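Local coordinates for giardin subunit alpha-1 (Giardia intestinalis, PDB 4EVF), which is an annexin that binds calcium and phosphatidylserine, binds phospholipids in a calcium-dependent way, and takes part in attachment of the parasite to the intestinal mucosa, at residues F96-W107 with L139-E147; F178-R187 with F217-G226. All coordinates share one frame; numbering follows the deposited sequence.

The two contacts follow one another along the chain: contact 1 (96-107 with 139-147) closes before contact 2 (178-187 with 217-226) opens, and their centres lie about 11 Å apart. Each joins a helix-loop-helix corner to the end of a later helix, contact 1 largely in the second predicted annexin repeat and contact 2 mainly in the third. No helix is common to both, yet they touch directly. Leu139 and Trp143 of helix 135-145 pack on Phe178, Gly179 and Ala220, with Leu139 CD1 3.4 Å from Gly179 N. The two predicted repeats therefore pack against each other here through helix 135-145.

Contact 1: F96-W107 with L139-E147; sequences FDTVILCTPEDW and LMEKWMAHE
With CG anti to the backbone N (chi1 -180°), the indole of Trp107 swings from the start of helix 104-118 toward His146 and Met144. His146 has its own CG anti to the carbonyl carbon (chi1 -72°). Pro104 CA covers one face of the imidazole in a CH-pi contact, 3.9 Å from the ring centroid, and Trp143 O stands over the opposite face. Trp107 CD1 meets the imidazole at its edge, 3.3 Å from His146 CD2, and the two aromatic planes are inclined at 47°. Met144 crosses the indole obliquely at its rim, CG 3.4 Å from Trp107 CZ2, with the sulfur oblique to the six-membered ring in a Met-aromatic contact; the same CG also meets Val99 CG1.

Further along, Ile100 CG2 rests above the Trp143 ring, offset toward the rim and 3.9 Å from Trp143 CZ2. The extended chain of Met140 carries its CE to within 3.6 Å of Phe96 CE1.

Two waters finish the polar side. Water 1 donates to Val99 O and is hydrogen-bonded to His146 NE2 at 3.0 Å, linking the two segments. Water 2 gives the buried Trp143 NE1 an acceptor at 2.8 Å.

Thr103 caps helix 104-118 by accepting from Asp106 N on OG1, and Asp106 in turn forms a salt bridge with Arg74. His146, with positive phi, is the first residue beyond helix 135-145. The packing is consistent with the five-helix annexin repeat, four helices in a bundle and the third lying across it: here the corner between helices 92-100 and 104-118 meets the end of helix 135-145.

Contact 2: F178-R187 with F217-G226; sequences FGTVPSAEYR and FYCAHFALLG
Tyr186 and Leu224 form the centre of this contact, where segments 183-187 and 217-225 cross at -102°. Tyr186 carries its CG anti to the backbone N (chi1 -176°), which lays the ring across Leu224 and sends OH to His221. Leu224 CB lies over one face of the phenol ring, 3.8 Å from its centroid, in a CH-pi contact, and the two side chains cross at about a right angle. Leu225 CD2 comes in at the ring edge, 3.7 Å from Tyr186 CD2. At the edge of the imidazole, Tyr186 OH and His221 ND1 share a short hydrogen bond of 2.6 Å. The two rings meet rim to rim, with neither over the face of the other.

Leu224 CD1 points into an apolar patch and touches Val181 CG1 at 3.8 Å as well as the Phe178 ring. Beyond it, Phe217 turns its edge toward the face of Phe178 in an offset edge-to-face pair.

At the other end, the extended Arg187 chain carries NE to Leu225 O, a hydrogen bond of 2.9 Å with an N-H...O angle of 163°. The donor stands well above the carbonyl plane, whereas the oxygen lies close to the guanidinium plane. Water 3 bridges Ser183 OG to Ala223 O, to which it donates at 2.9 Å.

The second shell holds these groups in place. Ile201 of helix 201-208 packs on both Phe178 and Tyr186, and Arg148 NH1 donates to the carbonyl oxygens of Phe178 and Val181. Gly226, with positive phi, is the first residue beyond helix 211-225, beside the arginine. Tyr186 and His221 thus share a bond in which either could be the donor, and Arg187 and water 3 take up carbonyls at the end of helix 211-225, so polar groups are matched around the apolar Leu224.

Contact 1: F96-W107 with L139-E147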
loop_
_atom_site.group_PDB
_atom_site.type_symbol
_atom_site.label_atom_id
_atom_site.label_comp_id
_atom_site.label_asym_id
_atom_site.label_seq_id
_atom_site.Cartn_x
_atom_site.Cartn_y
_atom_site.Cartn_z
ATOM N N PHE A 96 -0.702 -6.869 4.182
ATOM C CA PHE A 96 0.418 -5.932 4.083
ATOM C C PHE A 96 0.043 -4.732 3.218
ATOM O O PHE A 96 0.328 -3.574 3.576
ATOM C CB PHE A 96 1.691 -6.605 3.516
ATOM C CG PHE A 96 2.135 -7.819 4.283
ATOM C CD1 PHE A 96 1.929 -7.910 5.653
ATOM C CD2 PHE A 96 2.738 -8.886 3.625
ATOM C CE1 PHE A 96 2.329 -9.040 6.357
ATOM C CE2 PHE A 96 3.136 -10.018 4.322
ATOM C CZ PHE A 96 2.934 -10.095 5.689
ATOM N N ASP A 97 -0.587 -5.017 2.078
ATOM C CA ASP A 97 -0.951 -3.984 1.110
ATOM C C ASP A 97 -1.981 -2.994 1.656
ATOM O O ASP A 97 -1.930 -1.822 1.331
ATOM C CB ASP A 97 -1.485 -4.603 -0.189
ATOM C CG ASP A 97 -0.508 -5.591 -0.812
ATOM O OD1 ASP A 97 0.671 -5.613 -0.386
ATOM O OD2 ASP A 97 -0.926 -6.336 -1.727
ATOM N N THR A 98 -2.914 -3.487 2.465
ATOM C CA THR A 98 -4.091 -2.720 2.875
ATOM C C THR A 98 -3.951 -2.054 4.257
ATOM O O THR A 98 -4.465 -0.954 4.481
ATOM C CB THR A 98 -5.379 -3.602 2.845
ATOM O OG1 THR A 98 -5.214 -4.741 3.692
ATOM C CG2 THR A 98 -5.688 -4.087 1.431
ATOM N N VAL A 99 -3.245 -2.718 5.170
ATOM C CA VAL A 99 -3.121 -2.253 6.548
ATOM C C VAL A 99 -1.806 -1.495 6.775
ATOM O O VAL A 99 -1.781 -0.445 7.417
ATOM C CB VAL A 99 -3.220 -3.446 7.559
ATOM C CG1 VAL A 99 -2.868 -3.002 8.967
ATOM C CG2 VAL A 99 -4.604 -4.058 7.536
ATOM N N ILE A 100 -0.710 -2.017 6.235
ATOM C CA ILE A 100 0.597 -1.429 6.511
ATOM C C ILE A 100 0.981 -0.293 5.556
ATOM O O ILE A 100 1.517 0.725 5.984
ATOM C CB ILE A 100 1.714 -2.484 6.548
ATOM C CG1 ILE A 100 1.336 -3.608 7.514
ATOM C CG2 ILE A 100 3.038 -1.825 6.959
ATOM C CD1 ILE A 100 2.381 -4.714 7.625
ATOM N N LEU A 101 0.710 -0.480 4.269
ATOM C CA LEU A 101 0.951 0.543 3.266
ATOM C C LEU A 101 -0.281 1.457 3.228
ATOM O O LEU A 101 -1.110 1.386 2.317
ATOM C CB LEU A 101 1.215 -0.118 1.910
ATOM C CG LEU A 101 1.787 0.613 0.686
ATOM C CD1 LEU A 101 0.673 1.342 -0.025
ATOM C CD2 LEU A 101 2.963 1.551 1.006
ATOM N N CYS A 102 -0.396 2.309 4.240
ATOM C CA CYS A 102 -1.571 3.156 4.386
ATOM C C CYS A 102 -1.235 4.324 5.309
ATOM O O CYS A 102 -0.580 4.150 6.328
ATOM C CB CYS A 102 -2.721 2.340 4.959
ATOM S SG CYS A 102 -4.323 3.157 5.013
ATOM N N THR A 103 -1.672 5.517 4.937
ATOM C CA THR A 103 -1.500 6.678 5.809
ATOM C C THR A 103 -2.595 6.645 6.883
ATOM O O THR A 103 -3.660 6.075 6.665
ATOM C CB THR A 103 -1.634 7.970 4.998
ATOM O OG1 THR A 103 -2.975 8.074 4.519
ATOM C CG2 THR A 103 -0.703 7.952 3.794
ATOM N N PRO A 104 -2.342 7.255 8.051
ATOM C CA PRO A 104 -3.381 7.256 9.086
ATOM C C PRO A 104 -4.682 7.908 8.616
ATOM O O PRO A 104 -5.762 7.439 8.984
ATOM C CB PRO A 104 -2.747 8.051 10.245
ATOM C CG PRO A 104 -1.532 8.687 9.688
ATOM C CD PRO A 104 -1.091 7.874 8.511
ATOM N N GLU A 105 -4.579 8.960 7.803
ATOM C CA GLU A 105 -5.754 9.638 7.267
ATOM C C GLU A 105 -6.607 8.675 6.445
ATOM O O GLU A 105 -7.816 8.545 6.650
ATOM C CB GLU A 105 -5.332 10.829 6.398
ATOM C CG GLU A 105 -4.587 11.933 7.157
ATOM C CD GLU A 105 -3.190 11.526 7.643
ATOM O OE1 GLU A 105 -2.606 10.571 7.096
ATOM O OE2 GLU A 105 -2.674 12.172 8.588
ATOM N N ASP A 106 -5.963 7.993 5.508
ATOM C CA ASP A 106 -6.661 7.034 4.663
ATOM C C ASP A 106 -7.230 5.864 5.482
ATOM O O ASP A 106 -8.284 5.314 5.157
ATOM C CB ASP A 106 -5.723 6.522 3.557
ATOM C CG ASP A 106 -5.687 7.440 2.340
ATOM O OD1 ASP A 106 -6.548 8.344 2.230
ATOM O OD2 ASP A 106 -4.799 7.246 1.478
ATOM N N TRP A 107 -6.532 5.466 6.537
ATOM C CA TRP A 107 -7.027 4.360 7.346
ATOM C C TRP A 107 -8.325 4.770 8.004
ATOM O O TRP A 107 -9.309 4.034 7.995
ATOM C CB TRP A 107 -6.029 3.962 8.429
ATOM C CG TRP A 107 -6.541 2.822 9.247
ATOM C CD1 TRP A 107 -6.960 2.856 10.543
ATOM C CD2 TRP A 107 -6.730 1.475 8.799
ATOM N NE1 TRP A 107 -7.379 1.602 10.938
ATOM C CE2 TRP A 107 -7.245 0.740 9.883
ATOM C CE3 TRP A 107 -6.505 0.819 7.584
ATOM C CZ2 TRP A 107 -7.536 -0.619 9.791
ATOM C CZ3 TRP A 107 -6.797 -0.538 7.498
ATOM C CH2 TRP A 107 -7.302 -1.238 8.593
ATOM N N LEU A 139 1.100 -6.885 16.406
ATOM C CA LEU A 139 1.596 -5.671 15.758
ATOM C C LEU A 139 0.540 -5.044 14.862
ATOM O O LEU A 139 0.393 -3.821 14.853
ATOM C CB LEU A 139 2.894 -5.922 14.979
ATOM C CG LEU A 139 3.536 -4.704 14.292
ATOM C CD1 LEU A 139 3.862 -3.570 15.262
ATOM C CD2 LEU A 139 4.805 -5.140 13.553
ATOM N N MET A 140 -0.196 -5.861 14.108
ATOM C CA MET A 140 -1.217 -5.309 13.212
ATOM C C MET A 140 -2.352 -4.639 13.980
ATOM O O MET A 140 -2.867 -3.594 13.565
ATOM C CB MET A 140 -1.766 -6.359 12.237
ATOM C CG MET A 140 -0.810 -6.632 11.075
ATOM S SD MET A 140 -1.568 -7.635 9.777
ATOM C CE MET A 140 -0.125 -8.035 8.777
ATOM N N GLU A 141 -2.719 -5.225 15.109
ATOM C CA GLU A 141 -3.735 -4.625 15.974
ATOM C C GLU A 141 -3.310 -3.229 16.431
ATOM O O GLU A 141 -4.082 -2.272 16.362
ATOM C CB GLU A 141 -3.982 -5.499 17.202
ATOM C CG GLU A 141 -5.082 -4.961 18.095
ATOM C CD GLU A 141 -5.381 -5.868 19.262
ATOM O OE1 GLU A 141 -4.480 -6.614 19.693
ATOM O OE2 GLU A 141 -6.526 -5.833 19.747
ATOM N N LYS A 142 -2.075 -3.121 16.899
ATOM C CA LYS A 142 -1.560 -1.845 17.391
ATOM C C LYS A 142 -1.318 -0.863 16.240
ATOM O O LYS A 142 -1.507 0.341 16.376
ATOM C CB LYS A 142 -0.274 -2.083 18.177
ATOM C CG LYS A 142 0.257 -0.861 18.901
ATOM C CD LYS A 142 0.460 -1.163 20.374
ATOM C CE LYS A 142 1.256 -2.432 20.553
ATOM N NZ LYS A 142 1.311 -2.829 21.985
ATOM N N TRP A 143 -0.908 -1.392 15.094
ATOM C CA TRP A 143 -0.733 -0.575 13.902
ATOM C C TRP A 143 -2.031 0.115 13.500
ATOM O O TRP A 143 -2.045 1.314 13.198
ATOM C CB TRP A 143 -0.245 -1.433 12.740
ATOM C CG TRP A 143 0.302 -0.639 11.610
ATOM C CD1 TRP A 143 -0.392 -0.115 10.556
ATOM C CD2 TRP A 143 1.671 -0.291 11.407
ATOM N NE1 TRP A 143 0.468 0.545 9.711
ATOM C CE2 TRP A 143 1.742 0.448 10.211
ATOM C CE3 TRP A 143 2.846 -0.524 12.130
ATOM C CZ2 TRP A 143 2.952 0.954 9.713
ATOM C CZ3 TRP A 143 4.042 -0.028 11.634
ATOM C CH2 TRP A 143 4.085 0.702 10.439
ATOM N N MET A 144 -3.119 -0.646 13.494
ATOM C CA MET A 144 -4.422 -0.119 13.080
ATOM C C MET A 144 -4.900 1.029 13.970
ATOM O O MET A 144 -5.680 1.882 13.529
ATOM C CB MET A 144 -5.466 -1.245 13.020
ATOM C CG MET A 144 -5.255 -2.186 11.830
ATOM S SD MET A 144 -6.328 -3.624 11.725
ATOM C CE MET A 144 -7.963 -2.931 11.575
ATOM N N ALA A 145 -4.426 1.059 15.211
ATOM C CA ALA A 145 -4.816 2.115 16.150
ATOM C C ALA A 145 -4.259 3.471 15.724
ATOM O O ALA A 145 -4.807 4.518 16.078
ATOM C CB ALA A 145 -4.358 1.769 17.568
ATOM N N HIS A 146 -3.171 3.453 14.959
ATOM C CA HIS A 146 -2.518 4.687 14.539
ATOM C C HIS A 146 -2.376 5.678 15.699
ATOM O O HIS A 146 -2.676 6.871 15.565
ATOM C CB HIS A 146 -3.242 5.313 13.344
ATOM C CG HIS A 146 -3.050 4.556 12.066
ATOM N ND1 HIS A 146 -1.886 4.621 11.333
ATOM C CD2 HIS A 146 -3.855 3.689 11.412
ATOM C CE1 HIS A 146 -1.987 3.838 10.274
ATOM N NE2 HIS A 146 -3.173 3.261 10.298
ATOM N N GLU A 147 -1.919 5.166 16.843
ATOM C CA GLU A 147 -1.597 5.999 18.003
ATOM C C GLU A 147 -0.086 6.024 18.184
ATOM O O GLU A 147 0.476 5.186 18.885
ATOM C CB GLU A 147 -2.236 5.439 19.273
ATOM C CG GLU A 147 -3.757 5.510 19.330
ATOM C CD GLU A 147 -4.320 4.658 20.457
ATOM O OE1 GLU A 147 -3.515 4.041 21.190
ATOM O OE2 GLU A 147 -5.561 4.595 20.609
HETATM O O HOH W 1 -3.604 0.591 9.094
HETATM O O HOH W 2 0.301 2.323 7.618
#

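Contact 2: F178-R187 with F217-G226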
loop_
_atom_site.group_PDB
_atom_site.type_symbol
_atom_site.label_atom_id
_atom_site.label_comp_id
_atom_site.label_asym_id
_atom_site.label_seq_id
_atom_site.Cartn_x
_atom_site.Cartn_y
_atom_site.Cartn_z
ATOM N N PHE A 178 7.531 -0.938 17.290
ATOM C CA PHE A 178 7.145 -0.803 15.892
ATOM C C PHE A 178 5.699 -0.311 15.736
ATOM O O PHE A 178 5.381 0.394 14.780
ATOM C CB PHE A 178 7.414 -2.106 15.126
ATOM C CG PHE A 178 8.869 -2.331 14.849
ATOM C CD1 PHE A 178 9.466 -1.747 13.745
ATOM C CD2 PHE A 178 9.649 -3.087 15.708
ATOM C CE1 PHE A 178 10.815 -1.925 13.490
ATOM C CE2 PHE A 178 10.991 -3.260 15.471
ATOM C CZ PHE A 178 11.578 -2.687 14.353
ATOM N N GLY A 179 4.839 -0.650 16.693
ATOM C CA GLY A 179 3.453 -0.219 16.639
ATOM C C GLY A 179 3.158 1.220 17.051
ATOM O O GLY A 179 2.078 1.739 16.734
ATOM N N THR A 180 4.097 1.880 17.738
ATOM C CA THR A 180 3.832 3.231 18.263
ATOM C C THR A 180 4.899 4.295 17.974
ATOM O O THR A 180 4.689 5.486 18.251
ATOM C CB THR A 180 3.580 3.218 19.805
ATOM O OG1 THR A 180 4.763 2.798 20.491
ATOM C CG2 THR A 180 2.419 2.292 20.179
ATOM N N VAL A 181 6.050 3.890 17.456
ATOM C CA VAL A 181 7.096 4.862 17.172
ATOM C C VAL A 181 6.678 5.738 15.994
ATOM O O VAL A 181 6.158 5.239 14.999
ATOM C CB VAL A 181 8.466 4.200 16.884
ATOM C CG1 VAL A 181 8.448 3.490 15.541
ATOM C CG2 VAL A 181 9.569 5.241 16.908
ATOM N N PRO A 182 6.884 7.059 16.112
ATOM C CA PRO A 182 6.575 7.940 14.984
ATOM C C PRO A 182 7.598 7.732 13.882
ATOM O O PRO A 182 8.754 7.468 14.183
ATOM C CB PRO A 182 6.696 9.349 15.589
ATOM C CG PRO A 182 6.519 9.148 17.082
ATOM C CD PRO A 182 7.177 7.814 17.346
ATOM N N SER A 183 7.173 7.821 12.626
ATOM C CA SER A 183 8.085 7.624 11.509
ATOM C C SER A 183 9.259 8.589 11.561
ATOM O O SER A 183 10.403 8.211 11.296
ATOM C CB SER A 183 7.353 7.794 10.177
ATOM O OG SER A 183 6.346 6.815 10.027
ATOM N N ALA A 184 8.971 9.846 11.897
ATOM C CA ALA A 184 10.012 10.863 11.898
ATOM C C ALA A 184 11.155 10.481 12.833
ATOM O O ALA A 184 12.295 10.839 12.584
ATOM C CB ALA A 184 9.434 12.223 12.271
ATOM N N GLU A 185 10.835 9.752 13.902
ATOM C CA GLU A 185 11.834 9.327 14.882
ATOM C C GLU A 185 12.488 8.031 14.453
ATOM O O GLU A 185 13.662 7.779 14.737
ATOM C CB GLU A 185 11.181 9.140 16.256
ATOM C CG GLU A 185 10.413 10.366 16.736
ATOM C CD GLU A 185 10.099 10.335 18.220
ATOM O OE1 GLU A 185 10.134 9.234 18.828
ATOM O OE2 GLU A 185 9.826 11.420 18.786
ATOM N N TYR A 186 11.726 7.197 13.763
ATOM C CA TYR A 186 12.244 5.880 13.388
ATOM C C TYR A 186 13.519 5.971 12.558
ATOM O O TYR A 186 14.499 5.276 12.836
ATOM C CB TYR A 186 11.185 5.077 12.642
ATOM C CG TYR A 186 11.633 3.667 12.310
ATOM C CD1 TYR A 186 11.586 2.664 13.273
ATOM C CD2 TYR A 186 12.101 3.341 11.038
ATOM C CE1 TYR A 186 11.984 1.365 12.975
ATOM C CE2 TYR A 186 12.501 2.036 10.732
ATOM C CZ TYR A 186 12.440 1.057 11.708
ATOM O OH TYR A 186 12.835 -0.245 11.432
ATOM N N ARG A 187 13.510 6.845 11.557
ATOM C CA ARG A 187 14.630 6.978 10.623
ATOM C C ARG A 187 15.972 7.232 11.321
ATOM O O ARG A 187 16.961 6.535 11.048
ATOM C CB ARG A 187 14.314 8.058 9.579
ATOM C CG ARG A 187 12.836 8.034 9.155
ATOM C CD ARG A 187 12.487 8.972 8.001
ATOM N NE ARG A 187 11.213 8.576 7.389
ATOM C CZ ARG A 187 10.053 9.210 7.553
ATOM N NH1 ARG A 187 9.979 10.315 8.299
ATOM N NH2 ARG A 187 8.958 8.747 6.953
ATOM N N PHE A 217 6.890 -7.416 10.352
ATOM C CA PHE A 217 7.852 -6.465 10.923
ATOM C C PHE A 217 8.742 -5.825 9.850
ATOM O O PHE A 217 9.136 -4.654 9.949
ATOM C CB PHE A 217 8.699 -7.131 12.015
ATOM C CG PHE A 217 7.996 -7.255 13.340
ATOM C CD1 PHE A 217 7.070 -8.264 13.555
ATOM C CD2 PHE A 217 8.271 -6.374 14.373
ATOM C CE1 PHE A 217 6.416 -8.389 14.770
ATOM C CE2 PHE A 217 7.623 -6.484 15.593
ATOM C CZ PHE A 217 6.694 -7.504 15.792
ATOM N N TYR A 218 9.061 -6.602 8.818
ATOM C CA TYR A 218 9.846 -6.092 7.708
ATOM C C TYR A 218 9.076 -5.007 6.944
ATOM O O TYR A 218 9.634 -3.959 6.597
ATOM C CB TYR A 218 10.229 -7.240 6.763
ATOM C CG TYR A 218 11.402 -6.948 5.848
ATOM C CD1 TYR A 218 12.433 -6.105 6.245
ATOM C CD2 TYR A 218 11.469 -7.503 4.577
ATOM C CE1 TYR A 218 13.511 -5.841 5.404
ATOM C CE2 TYR A 218 12.539 -7.249 3.732
ATOM C CZ TYR A 218 13.554 -6.420 4.150
ATOM O OH TYR A 218 14.610 -6.161 3.305
ATOM N N CYS A 219 7.794 -5.250 6.685
ATOM C CA CYS A 219 6.981 -4.241 6.007
ATOM C C CYS A 219 6.868 -2.998 6.893
ATOM O O CYS A 219 6.956 -1.861 6.409
ATOM C CB CYS A 219 5.596 -4.784 5.642
ATOM S SG CYS A 219 5.608 -5.946 4.207
ATOM N N ALA A 220 6.664 -3.223 8.189
ATOM C CA ALA A 220 6.538 -2.128 9.160
ATOM C C ALA A 220 7.783 -1.236 9.150
ATOM O O ALA A 220 7.688 0.000 9.166
ATOM C CB ALA A 220 6.303 -2.695 10.540
ATOM N N HIS A 221 8.948 -1.882 9.141
ATOM C CA HIS A 221 10.238 -1.214 8.979
ATOM C C HIS A 221 10.293 -0.282 7.758
ATOM O O HIS A 221 10.623 0.900 7.882
ATOM C CB HIS A 221 11.350 -2.269 8.909
ATOM C CG HIS A 221 12.636 -1.760 8.342
ATOM N ND1 HIS A 221 13.491 -0.945 9.050
ATOM C CD2 HIS A 221 13.217 -1.957 7.134
ATOM C CE1 HIS A 221 14.542 -0.655 8.304
ATOM N NE2 HIS A 221 14.400 -1.257 7.136
ATOM N N PHE A 222 9.984 -0.811 6.576
ATOM C CA PHE A 222 9.940 0.006 5.360
ATOM C C PHE A 222 8.895 1.113 5.456
ATOM O O PHE A 222 9.153 2.246 5.041
ATOM C CB PHE A 222 9.655 -0.852 4.124
ATOM C CG PHE A 222 10.837 -1.653 3.654
ATOM C CD1 PHE A 222 10.726 -3.025 3.457
ATOM C CD2 PHE A 222 12.049 -1.047 3.405
ATOM C CE1 PHE A 222 11.813 -3.771 3.026
ATOM C CE2 PHE A 222 13.140 -1.790 2.971
ATOM C CZ PHE A 222 13.017 -3.152 2.783
ATOM N N ALA A 223 7.723 0.785 5.998
ATOM C CA ALA A 223 6.635 1.759 6.109
ATOM C C ALA A 223 7.107 2.952 6.919
ATOM O O ALA A 223 6.917 4.095 6.511
ATOM C CB ALA A 223 5.415 1.138 6.769
ATOM N N LEU A 224 7.729 2.671 8.063
ATOM C CA LEU A 224 8.232 3.726 8.946
ATOM C C LEU A 224 9.333 4.551 8.284
ATOM O O LEU A 224 9.439 5.751 8.534
ATOM C CB LEU A 224 8.700 3.131 10.284
ATOM C CG LEU A 224 7.572 2.486 11.089
ATOM C CD1 LEU A 224 8.114 1.650 12.243
ATOM C CD2 LEU A 224 6.567 3.561 11.585
ATOM N N LEU A 225 10.135 3.915 7.425
ATOM C CA LEU A 225 11.160 4.634 6.658
ATOM C C LEU A 225 10.545 5.529 5.588
ATOM O O LEU A 225 11.093 6.570 5.237
ATOM C CB LEU A 225 12.146 3.670 6.000
ATOM C CG LEU A 225 13.126 2.960 6.931
ATOM C CD1 LEU A 225 14.118 2.136 6.118
ATOM C CD2 LEU A 225 13.849 3.989 7.795
ATOM N N GLY A 226 9.411 5.101 5.057
ATOM C CA GLY A 226 8.714 5.876 4.057
ATOM C C GLY A 226 7.818 4.982 3.236
ATOM O O GLY A 226 8.230 3.901 2.797
HETATM O O HOH W 3 5.761 6.573 7.408
#